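Local coordinates for protein betaine aldehyde dehydrogenase (Staphylococcus aureus subsp. aureus COL, PDB 4QTO) that catalyses the NAD-dependent oxidation of betaine aldehyde to glycine betaine, at residues A[41-44]-A[45-49]; A[110-113]-A[114-118]; A[224-227]-A[228-231]; A[356-359]-A[360-364]. One frame throughout, in Å; residues are numbered along the deposited sequence. Where two conformers were deposited one is given.

All four are local contacts within continuous stretches, and none touches another chain. Interaction 1 is a surface turn, while interactions 2, 3 and 4 are partly buried. Interactions 2 and 4 both form the opening turns of a helix; the first carries a glutamate-arginine pair and the second a serine cap. Interactions 1 and 3 are beta turns of type I and type II. Residues of interactions 1, 2 and 3 all reach helix 211-223, although nearest atoms of interactions 1 and 3 stay about 8 Å apart. Interaction 4 instead leads toward the seven-stranded sheet. Its centre lies about 36 Å from that of interaction 3, the widest separation among the four.

Interaction 1: residues A[41-44]-A[45-49]; sequences WVES and ANKNT
Ser44 to Lys47 forms a type I beta turn, closed by Lys47 N donating to Ser44 O over 3.0 Å at an N-H...O angle of 161°. The turn lies in the surface loop joining strand 40-42 to strand 49-54. An Asx turn overlaps its second half: Asn46 OD1 accepts from Asn48 N at 2.9 Å, with the donor standing above the amide carbonyl plane. The same oxygen lies 2.7 Å from Ser44 OG, whose hydroxyl also has Glu66 O as a partner. Ser44 OG sits anti to its own backbone N (chi1 176°), which carries it forward over the turn to the Asn46 amide. Ala45 N is held by Asp71, at the start of helix 69-85, while strand 59-65 meets the side chain of Glu43. A water bridges the loop, accepting from Ser44 N and donating to Asn48 O. On the outside, Lys47 crosses Glu43 at a slant. The glutamate chain runs straight beyond CG, whereas the lysine folds at its last torsion (chi4 -75°) to turn its ammonium toward Glu43. In the resulting salt bridge Lys47 NZ lies 2.8 Å from Glu43 OE1, on the syn lone pair of that oxygen, with Glu43 OE2 farther off at 3.3 Å.

Interaction 2: residues A[110-113]-A[114-118]; sequences HREA and LARLE
His110 O accepts from Leu114 N at 2.9 Å, starting the i to i+4 ladder of helix 111-122. The next rungs are Ala115 N to Arg111 O, Arg116 N to Glu112 O and Leu117 N to Ala113 O, so each of these carbonyls has a backbone donor. His110 occupies the N-cap position, and its CB meets Leu114 CD1 at 4.0 Å, an apolar touch beside the first rung. One turn along, Glu112 and Arg116 form a salt bridge. Glu112 bends at chi2 (70°) and swings its carboxylate toward the arginine, whose chain is extended from CG to NE. Glu112 OE2 lies 2.8 Å from Arg116 NE in a weak, bent hydrogen bond, with Arg116 NH1 at 3.1 Å. The carboxylate and guanidinium planes are 39° apart, so the two groups do not meet as a flat, two-bonded pair. Glu112 OE2 is also bonded to the hydroxyl of Tyr130, on helix 126-146, which gives this oxygen two partners. Asp134 of the same helix takes the Arg111 NE in a salt bridge. Such spacing is that of an i to i+4 glutamate-arginine pair on the opening turns of an alpha-helix, here where helix 93-109 gives way to helix 111-122 at His110.

Interaction 3: residues A[224-227]-A[228-231]; sequences GFPK and GTIN
The Phe225 ring is met obliquely by Ile230 CD1, which comes to 4.3 Å from Phe225 CD2, while Trp88 packs against the ring edge-to-face. At the root of the side chain, Phe225 CB touches Thr229 CB at 4.2 Å. The chain between these residues is a type II beta turn from Pro226 to Thr229, and Gly228 has a backbone conformation that suits glycine, at positive phi (93°). Two donors from one residue grip the carbonyl that closes the turn: Thr229 N and Thr229 OG1 each lie 2.9 Å from Pro226 O, reaching it from the same face of its plane. The hydroxyl is placed for this by standing anti to its own carbonyl carbon (chi1 -60°), and Thr229 OG1 also passes 3.5 Å from Pro226 CD. Further on, Asn231 ND2 donates to Gly228 O at 2.9 Å and to Leu201 O, so the amide ties the turn to the neighbouring strand. The loop thus returns the chain from helix 211-223 into strand 230-232, parallel to strand 200-204, in a beta-alpha-beta crossover consistent with the Rossmann fold. Phe225 and Ile230 both touch Met220 of helix 211-223 and Leu195 of helix 183-197.

Interaction 4: residues A[356-359]-A[360-364]; sequences ISTE and HRNKI
Ser357 is the N-cap of helix 358-373: its OG accepts from His360 N at 3.0 Å (155°). The hydroxyl sits between the backbone N and the carbonyl carbon (chi1 69°), a rotation that turns it back over the first helical turn. Ser357 O takes Arg361 N as the first i to i+4 bond, and Thr358 O and Glu359 O accept from Asn362 N and Lys363 N in turn.

The inner side is close-packed. Ile356 CG2 rests 3.8 Å from His360 CB, the two side chains meeting at a slant, while Ile364 CG1 lies 4.2 Å above one face of the imidazole, offset toward its rim. Trp180 meets the imidazole edge-to-face, and His360 NE2 is hydrogen-bonded to Phe416 O. Gln311, two residues ahead of the modified Cys313, is hydrogen-bonded through OE1 to Ile356 N and also touches His360. A bound di(hydroxyethyl)ether comes within about 3 Å of the histidine side chain at the nearest atoms.

The outer side is looser. Thr358 and Asn362 run side by side, pointing the same way, and the exposed Glu359 and Lys363 are joined here through backbone atoms. Arg361, by contrast, is buried: a water accepts from its NE at 2.8 Å, in the guanidinium plane, and donates weakly to Thr358 O, while Arg361 NH1 is held by Phe395 O.

The histidine and arginine thereby tie the helix start to the loops ahead of strands 419-425 and 399-402, and helix 358-373 itself leads on to strand 377-380, an outermost strand of the seven-stranded sheet within this chain.

Interaction 1: residues A[41-44]-A[45-49]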
loop_
_atom_site.group_PDB
_atom_site.type_symbol
_atom_site.label_atom_id
_atom_site.label_comp_id
_atom_site.label_asym_id
_atom_site.label_seq_id
_atom_site.Cartn_x
_atom_site.Cartn_y
_atom_site.Cartn_z
ATOM N N TRP A 41 -19.867 -21.665 29.532
ATOM C CA TRP A 41 -19.633 -23.053 29.129
ATOM C C TRP A 41 -20.955 -23.801 29.323
ATOM O O TRP A 41 -21.464 -23.907 30.447
ATOM C CB TRP A 41 -18.504 -23.684 29.935
ATOM C CG TRP A 41 -17.186 -23.058 29.610
ATOM C CD1 TRP A 41 -16.563 -22.020 30.264
ATOM C CD2 TRP A 41 -16.326 -23.427 28.529
ATOM N NE1 TRP A 41 -15.376 -21.733 29.658
ATOM C CE2 TRP A 41 -15.215 -22.551 28.562
ATOM C CE3 TRP A 41 -16.413 -24.374 27.494
ATOM C CZ2 TRP A 41 -14.158 -22.631 27.612
ATOM C CZ3 TRP A 41 -15.353 -24.472 26.565
ATOM C CH2 TRP A 41 -14.251 -23.600 26.633
ATOM N N VAL A 42 -21.507 -24.322 28.231
ATOM C CA VAL A 42 -22.796 -24.960 28.250
ATOM C C VAL A 42 -22.815 -26.314 27.539
ATOM O O VAL A 42 -22.093 -26.552 26.567
ATOM C CB VAL A 42 -23.880 -24.076 27.610
ATOM C CG1 VAL A 42 -24.052 -22.792 28.401
ATOM C CG2 VAL A 42 -23.557 -23.733 26.162
ATOM N N GLU A 43 -23.667 -27.209 28.020
ATOM C CA GLU A 43 -23.780 -28.505 27.364
ATOM C C GLU A 43 -24.689 -28.348 26.128
ATOM O O GLU A 43 -25.125 -27.243 25.798
ATOM C CB GLU A 43 -24.226 -29.591 28.334
ATOM C CG GLU A 43 -25.545 -29.347 28.923
ATOM C CD GLU A 43 -25.934 -30.405 29.958
ATOM O OE1 GLU A 43 -27.035 -30.260 30.459
ATOM O OE2 GLU A 43 -25.176 -31.356 30.275
ATOM N N SER A 44 -24.913 -29.438 25.426
ATOM C CA SER A 44 -25.849 -29.423 24.328
ATOM C C SER A 44 -27.240 -29.245 24.879
ATOM O O SER A 44 -27.585 -29.788 25.961
ATOM C CB SER A 44 -25.811 -30.751 23.580
ATOM O OG SER A 44 -26.805 -30.738 22.571
ATOM N N ALA A 45 -28.086 -28.584 24.102
ATOM C CA ALA A 45 -29.462 -28.374 24.495
ATOM C C ALA A 45 -30.202 -29.685 24.742
ATOM O O ALA A 45 -31.128 -29.710 25.559
ATOM C CB ALA A 45 -30.214 -27.523 23.467
ATOM N N ASN A 46 -29.813 -30.763 24.058
ATOM C CA ASN A 46 -30.461 -32.066 24.235
ATOM C C ASN A 46 -29.615 -33.097 25.012
ATOM O O ASN A 46 -29.956 -34.287 25.045
ATOM C CB ASN A 46 -30.851 -32.660 22.876
ATOM C CG ASN A 46 -29.646 -32.956 21.985
ATOM O OD1 ASN A 46 -28.491 -32.893 22.426
ATOM N ND2 ASN A 46 -29.906 -33.289 20.722
ATOM N N LYS A 47 -28.540 -32.622 25.639
ATOM C CA LYS A 47 -27.605 -33.433 26.425
ATOM C C LYS A 47 -26.891 -34.526 25.616
ATOM O O LYS A 47 -26.289 -35.435 26.174
ATOM C CB LYS A 47 -28.294 -34.026 27.656
ATOM C CG LYS A 47 -28.633 -33.025 28.729
ATOM C CD LYS A 47 -29.132 -33.740 29.979
ATOM C CE LYS A 47 -29.196 -32.839 31.206
ATOM N NZ LYS A 47 -27.862 -32.554 31.803
ATOM N N ASN A 48 -26.898 -34.413 24.295
ATOM C CA ASN A 48 -26.202 -35.377 23.471
ATOM C C ASN A 48 -24.692 -35.157 23.616
ATOM O O ASN A 48 -24.219 -34.037 23.912
ATOM C CB ASN A 48 -26.626 -35.198 22.040
ATOM C CG ASN A 48 -26.293 -36.389 21.168
ATOM O OD1 ASN A 48 -25.965 -37.478 21.647
ATOM N ND2 ASN A 48 -26.421 -36.187 19.865
ATOM N N THR A 49 -23.953 -36.242 23.420
ATOM C CA THR A 49 -22.499 -36.242 23.536
ATOM C C THR A 49 -21.869 -37.076 22.449
ATOM O O THR A 49 -22.549 -37.854 21.768
ATOM C CB THR A 49 -22.040 -36.808 24.914
ATOM O OG1 THR A 49 -22.490 -38.164 25.088
ATOM C CG2 THR A 49 -22.540 -35.952 26.067
HETATM O O HOH W 1 -24.243 -32.230 26.079
#

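Interaction 2: residues A[110-113]-A[114-118]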
loop_
_atom_site.group_PDB
_atom_site.type_symbol
_atom_site.label_atom_id
_atom_site.label_comp_id
_atom_site.label_asym_id
_atom_site.label_seq_id
_atom_site.Cartn_x
_atom_site.Cartn_y
_atom_site.Cartn_z
ATOM N N HIS A 110 1.790 -22.615 27.068
ATOM C CA HIS A 110 1.207 -23.956 27.111
ATOM C C HIS A 110 1.609 -24.871 25.968
ATOM O O HIS A 110 0.905 -25.847 25.683
ATOM C CB HIS A 110 -0.322 -23.843 27.188
ATOM C CG HIS A 110 -0.806 -23.149 28.409
ATOM N ND1 HIS A 110 -0.799 -23.753 29.649
ATOM C CD2 HIS A 110 -1.279 -21.898 28.605
ATOM C CE1 HIS A 110 -1.248 -22.896 30.552
ATOM N NE2 HIS A 110 -1.570 -21.780 29.940
ATOM N N ARG A 111 2.730 -24.544 25.323
ATOM C CA ARG A 111 3.202 -25.258 24.150
ATOM C C ARG A 111 3.255 -26.764 24.334
ATOM O O ARG A 111 2.793 -27.517 23.483
ATOM C CB ARG A 111 4.613 -24.750 23.826
ATOM C CG ARG A 111 5.282 -25.375 22.636
ATOM C CD ARG A 111 6.702 -24.783 22.543
ATOM N NE ARG A 111 7.409 -25.163 21.338
ATOM C CZ ARG A 111 8.248 -26.186 21.228
ATOM N NH1 ARG A 111 8.840 -26.414 20.067
ATOM N NH2 ARG A 111 8.500 -26.985 22.261
ATOM N N GLU A 112 3.823 -27.204 25.444
ATOM C CA GLU A 112 3.975 -28.640 25.686
ATOM C C GLU A 112 2.646 -29.382 25.781
ATOM O O GLU A 112 2.429 -30.391 25.099
ATOM C CB GLU A 112 4.840 -28.892 26.932
ATOM C CG GLU A 112 5.207 -30.359 27.136
ATOM C CD GLU A 112 6.193 -30.888 26.100
ATOM O OE1 GLU A 112 7.154 -30.159 25.727
ATOM O OE2 GLU A 112 6.021 -32.057 25.678
ATOM N N ALA A 113 1.757 -28.902 26.646
ATOM C CA ALA A 113 0.457 -29.525 26.811
ATOM C C ALA A 113 -0.373 -29.487 25.540
ATOM O O ALA A 113 -1.045 -30.460 25.188
ATOM C CB ALA A 113 -0.310 -28.869 27.960
ATOM N N LEU A 114 -0.339 -28.359 24.839
ATOM C CA LEU A 114 -1.091 -28.254 23.594
ATOM C C LEU A 114 -0.569 -29.242 22.541
ATOM O O LEU A 114 -1.373 -29.844 21.825
ATOM C CB LEU A 114 -1.045 -26.834 23.046
ATOM C CG LEU A 114 -1.906 -25.781 23.770
ATOM C CD1 LEU A 114 -1.543 -24.360 23.373
ATOM C CD2 LEU A 114 -3.375 -26.040 23.516
ATOM N N ALA A 115 0.748 -29.337 22.418
ATOM C CA ALA A 115 1.353 -30.255 21.442
ATOM C C ALA A 115 0.959 -31.690 21.757
ATOM O O ALA A 115 0.575 -32.478 20.860
ATOM C CB ALA A 115 2.844 -30.101 21.428
ATOM N N ARG A 116 1.001 -32.047 23.037
ATOM C CA ARG A 116 0.609 -33.386 23.444
ATOM C C ARG A 116 -0.868 -33.674 23.154
ATOM O O ARG A 116 -1.219 -34.748 22.669
ATOM C CB ARG A 116 0.961 -33.640 24.928
ATOM C CG ARG A 116 2.448 -33.646 25.158
ATOM C CD ARG A 116 2.842 -33.895 26.611
ATOM N NE ARG A 116 4.297 -33.989 26.685
ATOM C CZ ARG A 116 5.004 -35.097 26.430
ATOM N NH1 ARG A 116 6.332 -35.062 26.513
ATOM N NH2 ARG A 116 4.408 -36.247 26.104
ATOM N N LEU A 117 -1.732 -32.712 23.438
ATOM C CA LEU A 117 -3.149 -32.862 23.176
ATOM C C LEU A 117 -3.410 -33.028 21.666
ATOM O O LEU A 117 -4.252 -33.836 21.256
ATOM C CB LEU A 117 -3.869 -31.629 23.728
ATOM C CG LEU A 117 -5.384 -31.711 23.763
ATOM C CD1 LEU A 117 -5.792 -32.952 24.537
ATOM C CD2 LEU A 117 -5.977 -30.449 24.351
ATOM N N GLU A 118 -2.672 -32.286 20.834
ATOM C CA GLU A 118 -2.856 -32.358 19.391
ATOM C C GLU A 118 -2.417 -33.733 18.860
ATOM O O GLU A 118 -3.104 -34.329 18.023
ATOM C CB GLU A 118 -2.118 -31.222 18.671
ATOM C CG GLU A 118 -2.636 -30.898 17.270
ATOM C CD GLU A 118 -3.969 -30.138 17.288
ATOM O OE1 GLU A 118 -4.957 -30.631 17.852
ATOM O OE2 GLU A 118 -4.080 -29.058 16.686
#

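Interaction 3: residues A[224-227]-A[228-231]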
loop_
_atom_site.group_PDB
_atom_site.type_symbol
_atom_site.label_atom_id
_atom_site.label_comp_id
_atom_site.label_asym_id
_atom_site.label_seq_id
_atom_site.Cartn_x
_atom_site.Cartn_y
_atom_site.Cartn_z
ATOM N N GLY A 224 -9.809 -12.482 28.067
ATOM C CA GLY A 224 -10.984 -11.687 28.247
ATOM C C GLY A 224 -11.472 -10.953 27.026
ATOM O O GLY A 224 -10.799 -10.064 26.523
ATOM N N PHE A 225 -12.673 -11.335 26.585
ATOM C CA PHE A 225 -13.362 -10.699 25.464
ATOM C C PHE A 225 -14.813 -10.460 25.839
ATOM O O PHE A 225 -15.369 -11.221 26.640
ATOM C CB PHE A 225 -13.270 -11.558 24.190
ATOM C CG PHE A 225 -11.862 -11.740 23.716
ATOM C CD1 PHE A 225 -11.271 -10.785 22.899
ATOM C CD2 PHE A 225 -11.074 -12.810 24.151
ATOM C CE1 PHE A 225 -9.952 -10.908 22.528
ATOM C CE2 PHE A 225 -9.751 -12.938 23.784
ATOM C CZ PHE A 225 -9.169 -11.970 22.968
ATOM N N PRO A 226 -15.449 -9.445 25.229
ATOM C CA PRO A 226 -16.833 -9.169 25.597
ATOM C C PRO A 226 -17.744 -10.357 25.307
ATOM O O PRO A 226 -17.518 -11.128 24.378
ATOM C CB PRO A 226 -17.189 -7.949 24.741
ATOM C CG PRO A 226 -15.869 -7.282 24.487
ATOM C CD PRO A 226 -14.913 -8.429 24.314
ATOM N N LYS A 227 -18.753 -10.532 26.149
ATOM C CA LYS A 227 -19.685 -11.617 26.044
ATOM C C LYS A 227 -20.299 -11.682 24.642
ATOM O O LYS A 227 -20.824 -10.685 24.160
ATOM C CB LYS A 227 -20.755 -11.365 27.102
ATOM C CG LYS A 227 -21.745 -12.438 27.289
ATOM C CD LYS A 227 -22.732 -12.021 28.377
ATOM C CE LYS A 227 -23.779 -13.101 28.569
ATOM N NZ LYS A 227 -24.808 -12.693 29.561
ATOM N N GLY A 228 -20.213 -12.843 24.003
ATOM C CA GLY A 228 -20.723 -13.059 22.667
ATOM C C GLY A 228 -19.714 -12.853 21.549
ATOM O O GLY A 228 -19.959 -13.244 20.416
ATOM N N THR A 229 -18.559 -12.240 21.852
ATOM C CA THR A 229 -17.537 -11.995 20.820
ATOM C C THR A 229 -16.942 -13.293 20.263
ATOM O O THR A 229 -16.634 -13.381 19.068
ATOM C CB THR A 229 -16.373 -11.148 21.392
ATOM O OG1 THR A 229 -16.904 -9.898 21.835
ATOM C CG2 THR A 229 -15.320 -10.840 20.331
ATOM N N ILE A 230 -16.763 -14.276 21.145
ATOM C CA ILE A 230 -16.255 -15.589 20.753
ATOM C C ILE A 230 -17.237 -16.661 21.205
ATOM O O ILE A 230 -17.802 -16.594 22.306
ATOM C CB ILE A 230 -14.831 -15.877 21.279
ATOM C CG1 ILE A 230 -14.767 -15.893 22.810
ATOM C CG2 ILE A 230 -13.864 -14.866 20.698
ATOM C CD1 ILE A 230 -13.407 -16.282 23.363
ATOM N N ASN A 231 -17.484 -17.645 20.347
ATOM C CA ASN A 231 -18.371 -18.738 20.667
ATOM C C ASN A 231 -17.842 -20.011 19.994
ATOM O O ASN A 231 -17.302 -19.960 18.862
ATOM C CB ASN A 231 -19.795 -18.496 20.161
ATOM C CG ASN A 231 -20.367 -17.151 20.581
ATOM O OD1 ASN A 231 -21.071 -17.045 21.595
ATOM N ND2 ASN A 231 -20.041 -16.118 19.827
#

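Interaction 4: residues A[356-359]-A[360-364]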
loop_
_atom_site.group_PDB
_atom_site.type_symbol
_atom_site.label_atom_id
_atom_site.label_comp_id
_atom_site.label_asym_id
_atom_site.label_seq_id
_atom_site.Cartn_x
_atom_site.Cartn_y
_atom_site.Cartn_z
ATOM N N ILE A 356 -6.599 -40.743 10.334
ATOM C CA ILE A 356 -7.474 -40.167 11.363
ATOM C C ILE A 356 -8.665 -40.964 11.864
ATOM O O ILE A 356 -9.039 -40.831 13.038
ATOM C CB ILE A 356 -7.942 -38.765 10.902
ATOM C CG1 ILE A 356 -8.432 -37.893 12.050
ATOM C CG2 ILE A 356 -9.008 -38.877 9.822
ATOM C CD1 ILE A 356 -7.364 -37.534 13.065
ATOM N N SER A 357 -9.262 -41.785 10.996
ATOM C CA SER A 357 -10.488 -42.491 11.356
ATOM C C SER A 357 -10.689 -43.715 10.506
ATOM O O SER A 357 -10.033 -43.885 9.488
ATOM C CB SER A 357 -11.694 -41.573 11.134
ATOM O OG SER A 357 -11.902 -41.334 9.746
ATOM N N THR A 358 -11.592 -44.585 10.948
ATOM C CA THR A 358 -11.905 -45.786 10.228
ATOM C C THR A 358 -12.435 -45.431 8.848
ATOM O O THR A 358 -12.070 -46.063 7.843
ATOM C CB THR A 358 -13.000 -46.587 10.983
ATOM O OG1 THR A 358 -12.476 -46.982 12.248
ATOM C CG2 THR A 358 -13.395 -47.821 10.221
ATOM N N GLU A 359 -13.315 -44.442 8.809
ATOM C CA GLU A 359 -13.935 -44.021 7.566
ATOM C C GLU A 359 -12.885 -43.506 6.586
ATOM O O GLU A 359 -12.937 -43.804 5.385
ATOM C CB GLU A 359 -14.965 -42.924 7.808
ATOM C CG GLU A 359 -16.195 -43.356 8.593
ATOM C CD GLU A 359 -15.919 -43.744 10.052
ATOM O OE1 GLU A 359 -16.558 -44.708 10.529
ATOM O OE2 GLU A 359 -15.057 -43.124 10.715
ATOM N N HIS A 360 -11.926 -42.745 7.096
ATOM C CA HIS A 360 -10.888 -42.196 6.223
ATOM C C HIS A 360 -9.967 -43.292 5.716
ATOM O O HIS A 360 -9.604 -43.320 4.530
ATOM C CB HIS A 360 -10.106 -41.063 6.904
ATOM C CG HIS A 360 -9.291 -40.275 5.940
ATOM N ND1 HIS A 360 -9.859 -39.657 4.849
ATOM C CD2 HIS A 360 -7.962 -40.030 5.863
ATOM C CE1 HIS A 360 -8.920 -39.050 4.146
ATOM N NE2 HIS A 360 -7.761 -39.259 4.739
ATOM N N ARG A 361 -9.579 -44.206 6.593
ATOM C CA ARG A 361 -8.742 -45.306 6.168
ATOM C C ARG A 361 -9.465 -46.138 5.098
ATOM O O ARG A 361 -8.865 -46.543 4.087
ATOM C CB ARG A 361 -8.312 -46.199 7.325
ATOM C CG ARG A 361 -7.442 -47.342 6.792
ATOM C CD ARG A 361 -6.635 -48.050 7.853
ATOM N NE ARG A 361 -7.469 -48.730 8.823
ATOM C CZ ARG A 361 -7.005 -49.550 9.773
ATOM N NH1 ARG A 361 -5.691 -49.841 9.893
ATOM N NH2 ARG A 361 -7.868 -50.100 10.597
ATOM N N ASN A 362 -10.759 -46.383 5.295
ATOM C CA ASN A 362 -11.524 -47.139 4.302
ATOM C C ASN A 362 -11.543 -46.424 2.945
ATOM O O ASN A 362 -11.466 -47.079 1.892
ATOM C CB ASN A 362 -12.959 -47.380 4.788
ATOM C CG ASN A 362 -13.023 -48.340 5.956
ATOM O OD1 ASN A 362 -12.082 -49.093 6.216
ATOM N ND2 ASN A 362 -14.154 -48.357 6.630
ATOM N N LYS A 363 -11.617 -45.095 2.959
ATOM C CA LYS A 363 -11.619 -44.325 1.725
ATOM C C LYS A 363 -10.273 -44.477 1.001
ATOM O O LYS A 363 -10.224 -44.666 -0.217
ATOM C CB LYS A 363 -11.890 -42.848 2.016
ATOM C CG LYS A 363 -12.147 -42.029 0.763
ATOM C CD LYS A 363 -12.118 -40.525 1.026
ATOM C CE LYS A 363 -13.043 -40.071 2.144
ATOM N NZ LYS A 363 -14.474 -40.360 1.875
ATOM N N ILE A 364 -9.183 -44.402 1.763
ATOM C CA ILE A 364 -7.847 -44.557 1.186
ATOM C C ILE A 364 -7.743 -45.958 0.573
ATOM O O ILE A 364 -7.266 -46.142 -0.559
ATOM C CB ILE A 364 -6.758 -44.359 2.255
ATOM C CG1 ILE A 364 -6.777 -42.913 2.752
ATOM C CG2 ILE A 364 -5.402 -44.726 1.678
ATOM C CD1 ILE A 364 -6.010 -42.693 4.049
HETATM O O HOH W 2 -10.225 -48.721 8.590
#